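Local coordinates for uncharacterized protein (Bombyx mori, PDB 5AZ0) that probably reduces aldehydes and ketones with a nicotinamide cofactor, as an aldo-keto reductase built on a TIM barrel, at residues L20-W25 against P52-A57; A72-V77 against I339-W344; R76-I81 against L123-L128; V105-H110 against M140-E145. One frame throughout, in Å; residues are numbered along the deposited sequence.

How the interactions relate
All touching residues of interaction 1 are buried, whereas Pro79 and Arg125 in interaction 3 and His108 and Gln144 in interaction 4 are partly exposed. Interactions 1 and 3 involve the barrel helices: the first sets helix 51-64 on a strand through a tyrosine and leucine, the other joins helices 78-90 and 112-126 through a salt bridge. Interactions 2 and 4 join loops, by T-shaped ring pairs and an arginine stacked on an indole in one, largely by backbone and histidine contacts in the other. Interactions 2 and 3 share Arg76 and Val77. Trp25 of interaction 1 packs on Phe74 and Tyr75 of interaction 2, whose Lys343 forms a salt bridge with Glu145 of interaction 4.

Interaction 1 (L20-W25 against P52-A57); sequences LGYGTW and PKLLDA. With ACT (acetate ion), chain F.
Tyr22 and Leu54 bury the most surface here, and the phenol reaches the helix both by its hydroxyl and by its ring. CG of Tyr22 stands trans to the backbone nitrogen (chi1 -177°), which carries the ring out from the strand to the first turns of helix 51-64. There Tyr22 OH gives a short but weak hydrogen bond to Leu54 O, at 2.6 Å. The same hydroxyl oxygen has the methyl of Ala57 beside it, Tyr22 OH to Ala57 CB being 3.4 Å; so small a side chain leaves room for the phenol to lie close to the helix backbone. One branch of Leu54 supplies the apolar part, with Leu54 CD1 3.6 Å from Tyr22 CE1. This is the first strand-helix unit of the barrel: strand 22-23 leads through a long connection to helix 51-64, which returns to the parallel strand 68-70, a beta-alpha-beta crossover. The other branch of Leu54 turns to the backbone of Thr24, Leu54 CD2 lying 3.7 Å from Thr24 O. Thr24, just past the strand, suits its buried place because its OG1 is bonded to Asp70 O and Thr71 OG1. An acetate ion, probably from the crystallisation liquor, accepts hydrogen bonds from two successive amides: Thr24 N to OXT at 3.1 Å and Trp25 N to O at 3.2 Å. Gly23, with no side chain, lets it sit close to the chain.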
# COMPACT_ATOMS: atom_id res chain seq x y z
N LEU A 20 -4.36 2.28 9.56
CA LEU A 20 -3.02 2.73 9.28
C LEU A 20 -2.11 1.52 9.28
O LEU A 20 -2.31 0.60 10.06
CB LEU A 20 -2.63 3.68 10.35
CG LEU A 20 -1.33 4.46 10.28
CD1 LEU A 20 -1.53 5.59 9.31
CD2 LEU A 20 -1.08 5.02 11.71
N GLY A 21 -1.19 1.49 8.33
CA GLY A 21 -0.21 0.42 8.18
C GLY A 21 1.21 0.95 8.06
O GLY A 21 1.43 2.08 7.58
N TYR A 22 2.18 0.12 8.50
CA TYR A 22 3.58 0.45 8.48
C TYR A 22 4.18 0.03 7.14
O TYR A 22 4.30 -1.15 6.84
CB TYR A 22 4.30 -0.23 9.71
CG TYR A 22 5.76 0.09 9.85
CD1 TYR A 22 6.72 -0.60 9.13
CD2 TYR A 22 6.18 1.10 10.70
CE1 TYR A 22 8.08 -0.28 9.26
CE2 TYR A 22 7.53 1.43 10.82
CZ TYR A 22 8.46 0.72 10.14
OH TYR A 22 9.76 1.14 10.25
N GLY A 23 4.58 0.99 6.33
CA GLY A 23 5.20 0.73 5.05
C GLY A 23 6.65 0.23 5.13
O GLY A 23 7.40 0.62 6.02
N THR A 24 7.03 -0.64 4.21
CA THR A 24 8.32 -1.30 4.25
C THR A 24 9.11 -1.19 2.95
O THR A 24 10.16 -1.85 2.81
CB THR A 24 8.19 -2.77 4.65
OG1 THR A 24 7.53 -3.53 3.64
CG2 THR A 24 7.50 -2.92 5.98
N TRP A 25 8.63 -0.38 2.00
CA TRP A 25 9.37 -0.18 0.76
C TRP A 25 10.34 1.00 0.84
O TRP A 25 9.94 2.16 1.05
CB TRP A 25 8.40 0.15 -0.33
CG TRP A 25 8.98 0.56 -1.62
CD1 TRP A 25 8.53 1.61 -2.42
CD2 TRP A 25 10.02 -0.09 -2.36
NE1 TRP A 25 9.23 1.64 -3.59
CE2 TRP A 25 10.16 0.63 -3.59
CE3 TRP A 25 10.84 -1.19 -2.11
CZ2 TRP A 25 11.11 0.27 -4.57
CZ3 TRP A 25 11.81 -1.51 -3.07
CH2 TRP A 25 11.92 -0.80 -4.31
N PRO A 52 18.30 -1.25 8.73
CA PRO A 52 18.28 -1.36 10.20
C PRO A 52 17.34 -0.42 10.87
O PRO A 52 16.77 -0.73 11.93
CB PRO A 52 19.76 -1.03 10.60
CG PRO A 52 20.58 -1.20 9.36
CD PRO A 52 19.66 -1.18 8.15
N LYS A 53 17.22 0.79 10.31
CA LYS A 53 16.35 1.83 10.91
C LYS A 53 14.86 1.48 10.69
O LYS A 53 14.04 1.63 11.62
CB LYS A 53 16.67 3.22 10.34
CG LYS A 53 18.17 3.49 10.18
CD LYS A 53 18.48 4.95 9.93
CE LYS A 53 18.46 5.77 11.21
NZ LYS A 53 18.41 7.21 10.87
N LEU A 54 14.56 0.92 9.52
CA LEU A 54 13.19 0.42 9.21
C LEU A 54 12.76 -0.63 10.21
O LEU A 54 11.63 -0.58 10.73
CB LEU A 54 13.14 -0.18 7.78
CG LEU A 54 11.81 -0.76 7.29
CD1 LEU A 54 10.86 0.40 7.05
CD2 LEU A 54 11.99 -1.54 5.99
N LEU A 55 13.71 -1.51 10.57
CA LEU A 55 13.41 -2.63 11.47
C LEU A 55 13.26 -2.21 12.89
O LEU A 55 12.36 -2.64 13.60
CB LEU A 55 14.51 -3.67 11.38
CG LEU A 55 14.70 -4.26 10.01
CD1 LEU A 55 15.86 -5.28 10.07
CD2 LEU A 55 13.40 -4.85 9.50
N ASP A 56 14.17 -1.37 13.34
CA ASP A 56 14.09 -0.75 14.66
C ASP A 56 12.83 0.11 14.78
O ASP A 56 12.10 -0.01 15.76
CB ASP A 56 15.41 0.03 14.94
CG ASP A 56 15.48 0.61 16.32
OD1 ASP A 56 15.11 -0.07 17.31
OD2 ASP A 56 15.86 1.80 16.38
N ALA A 57 12.50 0.94 13.77
CA ALA A 57 11.21 1.72 13.87
C ALA A 57 9.96 0.79 13.78
O ALA A 57 8.94 1.03 14.45
CB ALA A 57 11.19 2.85 12.85
C ACT F . 4.91 0.39 1.45
O ACT F . 5.88 1.17 1.60
OXT ACT F . 4.78 -0.67 2.10
CH3 ACT F . 3.86 0.76 0.46

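Interaction 2 (A72-V77 against I339-W344); sequences AHFYRV and IAMRKW
Trp344 is held between Arg76, Phe74 and His73, each meeting a different part of the indole. Arg76 and Phe74 share one of its faces. The guanidinium of Arg76 lies nearly flat on it, the planes 23° apart, in an off-centre cation-pi contact with the five-membered ring. Phe74 instead turns its edge to the six-membered ring, in a T-shaped pair with planes at 83° and Phe74 CD1 3.7 Å from Trp344 CH2. The indole's own rim points at the imidazole in a strongly inclined edge-to-face pair, Trp344 CZ2 standing over the centre of the His73 ring. Trp344 NE1 makes a weak hydrogen bond to His73 O at 3.3 Å and another, also weak, to Asn346 OD1. Trp344 can present itself this way because its CG sits between the backbone nitrogen and carbonyl carbon (chi1 68°). Arginine suits its place because it stacks and bonds at once: Arg76 NH2 reaches Ala340 O at 2.9 Å, almost straight and on a lone pair, while Arg76 NH1 holds Phe74 O at 2.8 Å, fixing the guanidinium's rotation. Met341 meets the outer end of the Phe74 ring with its methyl, Met341 CE to Phe74 CZ 3.6 Å, the sulfur at the ring edge (a Met-aromatic contact).

The looser side is the other face of the partly exposed Trp344, where a water 3.1 Å from Trp344 O bridges to His73 NE2. This aromatic cluster is consistent with the C-terminal tail folding across the barrel mouth, as in other aldo-keto reductases.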
# COMPACT_ATOMS: atom_id res chain seq x y z
N ALA A 72 6.06 -6.66 0.56
CA ALA A 72 5.96 -7.25 -0.78
C ALA A 72 7.21 -8.08 -1.11
O ALA A 72 8.23 -7.76 -0.64
CB ALA A 72 5.76 -6.16 -1.84
N HIS A 73 7.11 -9.10 -1.97
CA HIS A 73 8.26 -9.73 -2.52
C HIS A 73 9.26 -8.71 -3.07
O HIS A 73 10.46 -8.70 -2.68
CB HIS A 73 7.85 -10.71 -3.59
CG HIS A 73 9.00 -11.39 -4.25
ND1 HIS A 73 8.90 -12.01 -5.48
CD2 HIS A 73 10.30 -11.53 -3.86
CE1 HIS A 73 10.08 -12.53 -5.81
NE2 HIS A 73 10.95 -12.23 -4.84
N PHE A 74 8.75 -7.78 -3.88
CA PHE A 74 9.60 -6.74 -4.45
C PHE A 74 10.37 -5.87 -3.48
O PHE A 74 11.30 -5.23 -3.90
CB PHE A 74 8.75 -5.84 -5.37
CG PHE A 74 9.55 -4.87 -6.19
CD1 PHE A 74 10.32 -5.33 -7.24
CD2 PHE A 74 9.48 -3.48 -5.94
CE1 PHE A 74 11.08 -4.42 -8.03
CE2 PHE A 74 10.23 -2.57 -6.73
CZ PHE A 74 11.03 -3.04 -7.76
N TYR A 75 9.95 -5.73 -2.24
CA TYR A 75 10.62 -4.82 -1.32
C TYR A 75 11.89 -5.37 -0.66
O TYR A 75 12.55 -4.64 0.08
CB TYR A 75 9.66 -4.35 -0.27
CG TYR A 75 8.37 -3.67 -0.77
CD1 TYR A 75 8.22 -3.18 -2.08
CD2 TYR A 75 7.32 -3.51 0.10
CE1 TYR A 75 7.04 -2.57 -2.49
CE2 TYR A 75 6.14 -2.90 -0.29
CZ TYR A 75 5.99 -2.42 -1.57
OH TYR A 75 4.76 -1.84 -1.87
N ARG A 76 12.20 -6.63 -0.91
CA ARG A 76 13.49 -7.27 -0.62
C ARG A 76 13.64 -7.66 0.83
O ARG A 76 14.42 -8.50 1.10
CB ARG A 76 14.74 -6.43 -1.05
CG ARG A 76 15.07 -6.42 -2.55
CD ARG A 76 14.67 -5.14 -3.20
NE ARG A 76 15.27 -4.98 -4.51
CZ ARG A 76 14.62 -4.66 -5.64
NH1 ARG A 76 13.27 -4.45 -5.70
NH2 ARG A 76 15.34 -4.52 -6.76
N VAL A 77 12.85 -7.10 1.72
CA VAL A 77 13.08 -7.19 3.13
C VAL A 77 12.14 -8.17 3.86
O VAL A 77 12.06 -8.12 5.08
CB VAL A 77 12.99 -5.77 3.78
CG1 VAL A 77 14.15 -4.93 3.26
CG2 VAL A 77 11.63 -5.06 3.51
N ILE A 339 16.84 -2.72 -14.52
CA ILE A 339 16.97 -4.10 -13.99
C ILE A 339 16.40 -4.26 -12.54
O ILE A 339 15.78 -5.28 -12.26
CB ILE A 339 18.42 -4.65 -14.10
CG1 ILE A 339 18.46 -6.19 -13.94
CG2 ILE A 339 19.36 -3.96 -13.09
CD1 ILE A 339 19.52 -6.89 -14.80
N ALA A 340 16.58 -3.27 -11.66
CA ALA A 340 16.03 -3.28 -10.32
C ALA A 340 14.47 -3.42 -10.22
O ALA A 340 13.96 -3.74 -9.15
CB ALA A 340 16.49 -2.06 -9.54
N MET A 341 13.75 -3.23 -11.33
CA MET A 341 12.32 -3.43 -11.40
C MET A 341 11.98 -4.82 -11.96
O MET A 341 10.81 -5.09 -12.24
CB MET A 341 11.71 -2.35 -12.30
CG MET A 341 12.17 -0.93 -12.00
SD MET A 341 11.89 -0.40 -10.34
CE MET A 341 10.12 -0.61 -10.23
N ARG A 342 12.99 -5.69 -12.14
CA ARG A 342 12.80 -6.99 -12.79
C ARG A 342 13.48 -8.21 -12.12
O ARG A 342 12.96 -9.31 -12.19
CB ARG A 342 13.31 -6.91 -14.24
CG ARG A 342 12.42 -6.18 -15.22
CD ARG A 342 13.00 -6.13 -16.66
NE ARG A 342 14.31 -5.49 -16.84
CZ ARG A 342 15.51 -6.09 -17.00
NH1 ARG A 342 15.68 -7.42 -17.00
NH2 ARG A 342 16.61 -5.34 -17.16
N LYS A 343 14.69 -8.03 -11.57
CA LYS A 343 15.54 -9.12 -11.04
C LYS A 343 16.20 -8.60 -9.79
O LYS A 343 16.77 -7.54 -9.80
CB LYS A 343 16.65 -9.51 -12.03
CG LYS A 343 16.15 -10.23 -13.26
CD LYS A 343 17.24 -10.44 -14.34
CE LYS A 343 16.84 -11.64 -15.20
NZ LYS A 343 17.44 -11.68 -16.54
N TRP A 344 16.10 -9.36 -8.71
CA TRP A 344 16.71 -8.96 -7.43
C TRP A 344 16.83 -10.21 -6.50
O TRP A 344 16.17 -11.24 -6.73
CB TRP A 344 15.87 -7.84 -6.77
CG TRP A 344 14.46 -8.33 -6.29
CD1 TRP A 344 14.12 -8.78 -5.03
CD2 TRP A 344 13.27 -8.44 -7.08
NE1 TRP A 344 12.81 -9.16 -5.00
CE2 TRP A 344 12.26 -8.98 -6.25
CE3 TRP A 344 12.95 -8.13 -8.41
CZ2 TRP A 344 10.97 -9.20 -6.69
CZ3 TRP A 344 11.67 -8.38 -8.86
CH2 TRP A 344 10.68 -8.92 -7.98
O HOH W 1 13.50 -12.70 -5.93

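Interaction 3 (R76-I81 against L123-L128); sequences RVEPEI and LHRLGL
Glu78 and Arg125 are brought together by matching first torsions: each places CG opposite its own carbonyl carbon (chi1 -69° and -66°), and each chain then runs extended, so the two charged ends leave neighbouring helices in the same general direction and meet. Arg125 NH1 binds Glu78 OE1 at 2.8 Å in a salt bridge on the syn side of the carboxylate. The flat groups are only 20° from coplanar, yet the bond is bent and the oxygen tilted from the guanidinium plane. The other oxygen, Glu78 OE2, accepts from Thr103 OG1 and Ser122 OG, so this buried acid is paired by a cation and two hydroxyls, which would favour its ionised form. Glutamate suits the spot because it can satisfy all three at once.

Behind the salt bridge the stems pack. Arg125 runs alongside the ring of Pro79, Arg125 CB being 3.9 Å from Pro79 CG, and Glu78 CB touches Arg125 CB at 3.7 Å. The backbones come close as well: Pro79 CA directs its hydrogen at Arg125 O across 3.2 Å, an almost straight CA-H...O contact. Proline suits the first turn of helix 78-90 because its missing N-H costs no helical hydrogen bond there. Leu126 fills the buried side, with Leu126 CD2 3.5 Å from Glu78 O and 4.3 Å from Ile81 CB.

Gly127, as glycine, takes positive phi with little strain and closes helix 112-126 with a Schellman motif. The first turn of helix 78-90 thus rests on the last of helix 112-126, a helix-helix contact in the outer layer of the TIM barrel.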
# COMPACT_ATOMS: atom_id res chain seq x y z
N ARG A 76 12.20 -6.63 -0.91
CA ARG A 76 13.49 -7.27 -0.62
C ARG A 76 13.64 -7.66 0.83
O ARG A 76 14.42 -8.50 1.10
CB ARG A 76 14.74 -6.43 -1.05
CG ARG A 76 15.07 -6.42 -2.55
CD ARG A 76 14.67 -5.14 -3.20
NE ARG A 76 15.27 -4.98 -4.51
CZ ARG A 76 14.62 -4.66 -5.64
NH1 ARG A 76 13.27 -4.45 -5.70
NH2 ARG A 76 15.34 -4.52 -6.76
N VAL A 77 12.85 -7.10 1.72
CA VAL A 77 13.08 -7.19 3.13
C VAL A 77 12.14 -8.17 3.86
O VAL A 77 12.06 -8.12 5.08
CB VAL A 77 12.99 -5.77 3.78
CG1 VAL A 77 14.15 -4.93 3.26
CG2 VAL A 77 11.63 -5.06 3.51
N GLU A 78 11.42 -9.06 3.16
CA GLU A 78 10.49 -9.97 3.89
C GLU A 78 11.21 -10.80 4.97
O GLU A 78 10.68 -10.94 6.09
CB GLU A 78 9.76 -10.90 2.92
CG GLU A 78 8.74 -10.17 2.00
CD GLU A 78 8.27 -11.03 0.85
OE1 GLU A 78 9.14 -11.58 0.18
OE2 GLU A 78 7.03 -11.17 0.61
N PRO A 79 12.42 -11.34 4.68
CA PRO A 79 13.11 -12.16 5.75
C PRO A 79 13.34 -11.34 7.00
O PRO A 79 12.96 -11.74 8.10
CB PRO A 79 14.41 -12.61 5.04
CG PRO A 79 14.05 -12.55 3.58
CD PRO A 79 13.24 -11.30 3.46
N GLU A 80 13.78 -10.11 6.84
CA GLU A 80 14.03 -9.27 8.02
C GLU A 80 12.75 -8.86 8.74
O GLU A 80 12.72 -8.76 9.98
CB GLU A 80 14.80 -8.01 7.63
CG GLU A 80 16.22 -8.23 7.08
CD GLU A 80 16.31 -8.42 5.55
OE1 GLU A 80 15.42 -9.00 4.86
OE2 GLU A 80 17.33 -7.99 5.00
N ILE A 81 11.66 -8.60 7.98
CA ILE A 81 10.40 -8.24 8.64
C ILE A 81 9.94 -9.48 9.42
O ILE A 81 9.38 -9.38 10.50
CB ILE A 81 9.27 -7.84 7.60
CG1 ILE A 81 9.65 -6.63 6.76
CG2 ILE A 81 7.92 -7.69 8.29
CD1 ILE A 81 9.93 -5.37 7.56
N LEU A 123 5.87 -16.41 2.09
CA LEU A 123 5.48 -16.87 3.39
C LEU A 123 6.69 -17.54 4.12
O LEU A 123 6.87 -17.35 5.34
CB LEU A 123 4.33 -17.87 3.32
CG LEU A 123 2.97 -17.30 2.92
CD1 LEU A 123 2.04 -18.45 2.61
CD2 LEU A 123 2.37 -16.51 4.06
N HIS A 124 7.50 -18.30 3.37
CA HIS A 124 8.75 -18.81 3.95
C HIS A 124 9.67 -17.66 4.41
O HIS A 124 10.15 -17.69 5.50
CB HIS A 124 9.48 -19.76 3.00
CG HIS A 124 10.43 -20.67 3.69
ND1 HIS A 124 11.76 -20.34 3.88
CD2 HIS A 124 10.23 -21.85 4.32
CE1 HIS A 124 12.35 -21.31 4.56
NE2 HIS A 124 11.44 -22.25 4.80
N ARG A 125 9.91 -16.66 3.60
CA ARG A 125 10.73 -15.56 3.99
C ARG A 125 10.20 -14.93 5.31
O ARG A 125 11.00 -14.55 6.15
CB ARG A 125 10.77 -14.46 2.90
CG ARG A 125 11.47 -14.91 1.61
CD ARG A 125 11.73 -13.74 0.65
NE ARG A 125 11.83 -14.30 -0.70
CZ ARG A 125 10.84 -14.39 -1.59
NH1 ARG A 125 9.62 -13.81 -1.39
NH2 ARG A 125 11.10 -15.07 -2.71
N LEU A 126 8.89 -14.72 5.40
CA LEU A 126 8.28 -14.02 6.52
C LEU A 126 8.15 -14.92 7.73
O LEU A 126 7.86 -14.43 8.76
CB LEU A 126 6.85 -13.59 6.15
CG LEU A 126 6.87 -12.46 5.13
CD1 LEU A 126 5.49 -12.37 4.48
CD2 LEU A 126 7.21 -11.13 5.83
N GLY A 127 8.34 -16.25 7.58
CA GLY A 127 8.23 -17.17 8.67
C GLY A 127 6.77 -17.46 9.06
O GLY A 127 6.52 -17.71 10.22
N LEU A 128 5.82 -17.44 8.12
CA LEU A 128 4.41 -17.56 8.47
C LEU A 128 3.71 -18.72 7.82
O LEU A 128 4.13 -19.17 6.73
CB LEU A 128 3.69 -16.28 8.03
CG LEU A 128 4.22 -14.97 8.54
CD1 LEU A 128 3.50 -13.80 7.87
CD2 LEU A 128 4.07 -14.90 10.06

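Interaction 4 (V105-H110 against M140-E145); sequences VWQHYH and MSISQE
Gln107 and Ile142 supply the hydrogen bond across this contact: Ile142 N reaches Gln107 O at 3.1 Å, but from well above the carbonyl plane instead of along a lone pair. Ser141 CA adds a CA-H...O contact to the same oxygen at 3.5 Å. The type I turn from Trp106 to Tyr109 spends its own bond, Tyr109 N to Trp106 O, elsewhere, so the carbonyl of Gln107 can face the other loop.

Two histidines bring their rings to that loop. The small Ser141 lets its CA stand over the His110 face, a CH-pi contact 4.3 Å from the ring centre. A first torsion of 62° swings the His108 ring to the side of Gln144, whose flexible chain crosses it at about a right angle, Gln144 CG lying 3.4 Å from His108 CD2.

These loops follow strands 100-105 and 133-136, neighbours in the parallel barrel, and leave at its C-terminal end, where this fold carries its active site.

The apolar contact is Gln107 CB to Ile142 CB, 4.0 Å. Separately, Gln107 CG makes a van der Waals contact with the backbone carbonyl Met140 O at 3.4 Å. Beyond CG the glutamine bends (chi2 67°), setting NE2 over the centre of the Trp106 ring.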
# COMPACT_ATOMS: atom_id res chain seq x y z
N VAL A 105 2.56 -10.07 -4.98
CA VAL A 105 3.11 -10.94 -6.04
C VAL A 105 3.41 -10.01 -7.20
O VAL A 105 2.47 -9.26 -7.73
CB VAL A 105 2.03 -11.92 -6.49
CG1 VAL A 105 2.43 -12.74 -7.73
CG2 VAL A 105 1.70 -12.86 -5.34
N TRP A 106 4.65 -10.10 -7.69
CA TRP A 106 5.13 -9.24 -8.75
C TRP A 106 4.81 -9.74 -10.15
O TRP A 106 4.20 -10.85 -10.34
CB TRP A 106 6.65 -9.06 -8.53
CG TRP A 106 7.35 -7.88 -9.20
CD1 TRP A 106 8.30 -7.97 -10.19
CD2 TRP A 106 7.23 -6.48 -8.89
NE1 TRP A 106 8.75 -6.71 -10.53
CE2 TRP A 106 8.15 -5.78 -9.75
CE3 TRP A 106 6.46 -5.75 -8.01
CZ2 TRP A 106 8.28 -4.40 -9.74
CZ3 TRP A 106 6.59 -4.37 -7.96
CH2 TRP A 106 7.50 -3.69 -8.83
N GLN A 107 5.25 -8.97 -11.16
CA GLN A 107 4.75 -9.01 -12.56
C GLN A 107 5.12 -10.24 -13.30
O GLN A 107 4.39 -10.67 -14.22
CB GLN A 107 5.22 -7.80 -13.39
CG GLN A 107 4.47 -6.51 -13.07
CD GLN A 107 4.70 -5.94 -11.68
OE1 GLN A 107 4.04 -6.34 -10.74
NE2 GLN A 107 5.58 -4.97 -11.56
N HIS A 108 6.20 -10.89 -12.84
CA HIS A 108 6.58 -12.19 -13.46
C HIS A 108 5.95 -13.42 -12.93
O HIS A 108 6.20 -14.53 -13.44
CB HIS A 108 8.10 -12.34 -13.57
CG HIS A 108 8.82 -12.35 -12.26
ND1 HIS A 108 8.85 -11.27 -11.43
CD2 HIS A 108 9.63 -13.29 -11.70
CE1 HIS A 108 9.62 -11.54 -10.39
NE2 HIS A 108 10.13 -12.75 -10.55
N TYR A 109 5.01 -13.27 -11.98
CA TYR A 109 4.34 -14.47 -11.43
C TYR A 109 2.85 -14.38 -11.71
O TYR A 109 2.00 -14.50 -10.79
CB TYR A 109 4.73 -14.55 -9.88
CG TYR A 109 6.12 -15.07 -9.65
CD1 TYR A 109 6.39 -16.40 -9.81
CD2 TYR A 109 7.18 -14.25 -9.30
CE1 TYR A 109 7.67 -16.90 -9.68
CE2 TYR A 109 8.49 -14.78 -9.12
CZ TYR A 109 8.72 -16.08 -9.33
OH TYR A 109 9.97 -16.65 -9.15
N HIS A 110 2.46 -14.10 -12.97
CA HIS A 110 1.01 -13.82 -13.29
C HIS A 110 0.32 -14.96 -13.86
O HIS A 110 -0.93 -14.95 -14.00
CB HIS A 110 0.78 -12.59 -14.15
CG HIS A 110 0.74 -11.32 -13.39
ND1 HIS A 110 -0.17 -10.35 -13.67
CD2 HIS A 110 1.48 -10.85 -12.35
CE1 HIS A 110 -0.01 -9.32 -12.85
NE2 HIS A 110 1.02 -9.58 -12.05
N MET A 140 -0.09 -5.63 -14.84
CA MET A 140 0.73 -6.09 -15.99
C MET A 140 1.40 -7.44 -15.66
O MET A 140 1.68 -7.76 -14.50
CB MET A 140 1.81 -5.08 -16.37
CG MET A 140 1.31 -3.67 -16.55
SD MET A 140 1.32 -2.64 -15.09
CE MET A 140 3.00 -2.52 -14.51
N SER A 141 1.60 -8.22 -16.72
CA SER A 141 2.29 -9.48 -16.72
C SER A 141 3.54 -9.33 -17.59
O SER A 141 3.43 -9.28 -18.82
CB SER A 141 1.38 -10.52 -17.30
OG SER A 141 1.12 -10.29 -18.71
N ILE A 142 4.68 -9.24 -16.94
CA ILE A 142 5.98 -8.93 -17.52
C ILE A 142 7.07 -9.92 -17.06
O ILE A 142 7.36 -10.01 -15.84
CB ILE A 142 6.43 -7.50 -17.14
CG1 ILE A 142 5.30 -6.52 -17.54
CG2 ILE A 142 7.74 -7.12 -17.83
CD1 ILE A 142 5.55 -5.09 -17.19
N SER A 143 7.76 -10.57 -18.02
CA SER A 143 8.87 -11.48 -17.67
C SER A 143 10.00 -10.73 -17.00
O SER A 143 10.09 -9.50 -17.02
CB SER A 143 9.42 -12.28 -18.89
OG SER A 143 10.36 -11.49 -19.61
N GLN A 144 10.90 -11.49 -16.39
CA GLN A 144 12.09 -10.90 -15.79
C GLN A 144 12.99 -10.24 -16.83
O GLN A 144 13.85 -9.46 -16.47
CB GLN A 144 12.94 -12.04 -15.05
CG GLN A 144 12.13 -12.91 -14.04
CD GLN A 144 11.40 -14.17 -14.62
OE1 GLN A 144 10.68 -14.21 -15.71
NE2 GLN A 144 11.55 -15.24 -13.83
N GLU A 145 12.85 -10.60 -18.12
CA GLU A 145 13.61 -9.91 -19.17
C GLU A 145 12.85 -8.75 -19.85
O GLU A 145 13.37 -8.15 -20.75
CB GLU A 145 14.09 -10.93 -20.20
CG GLU A 145 15.17 -11.86 -19.62
CD GLU A 145 14.60 -12.99 -18.78
OE1 GLU A 145 13.50 -13.50 -19.10
OE2 GLU A 145 15.28 -13.38 -17.81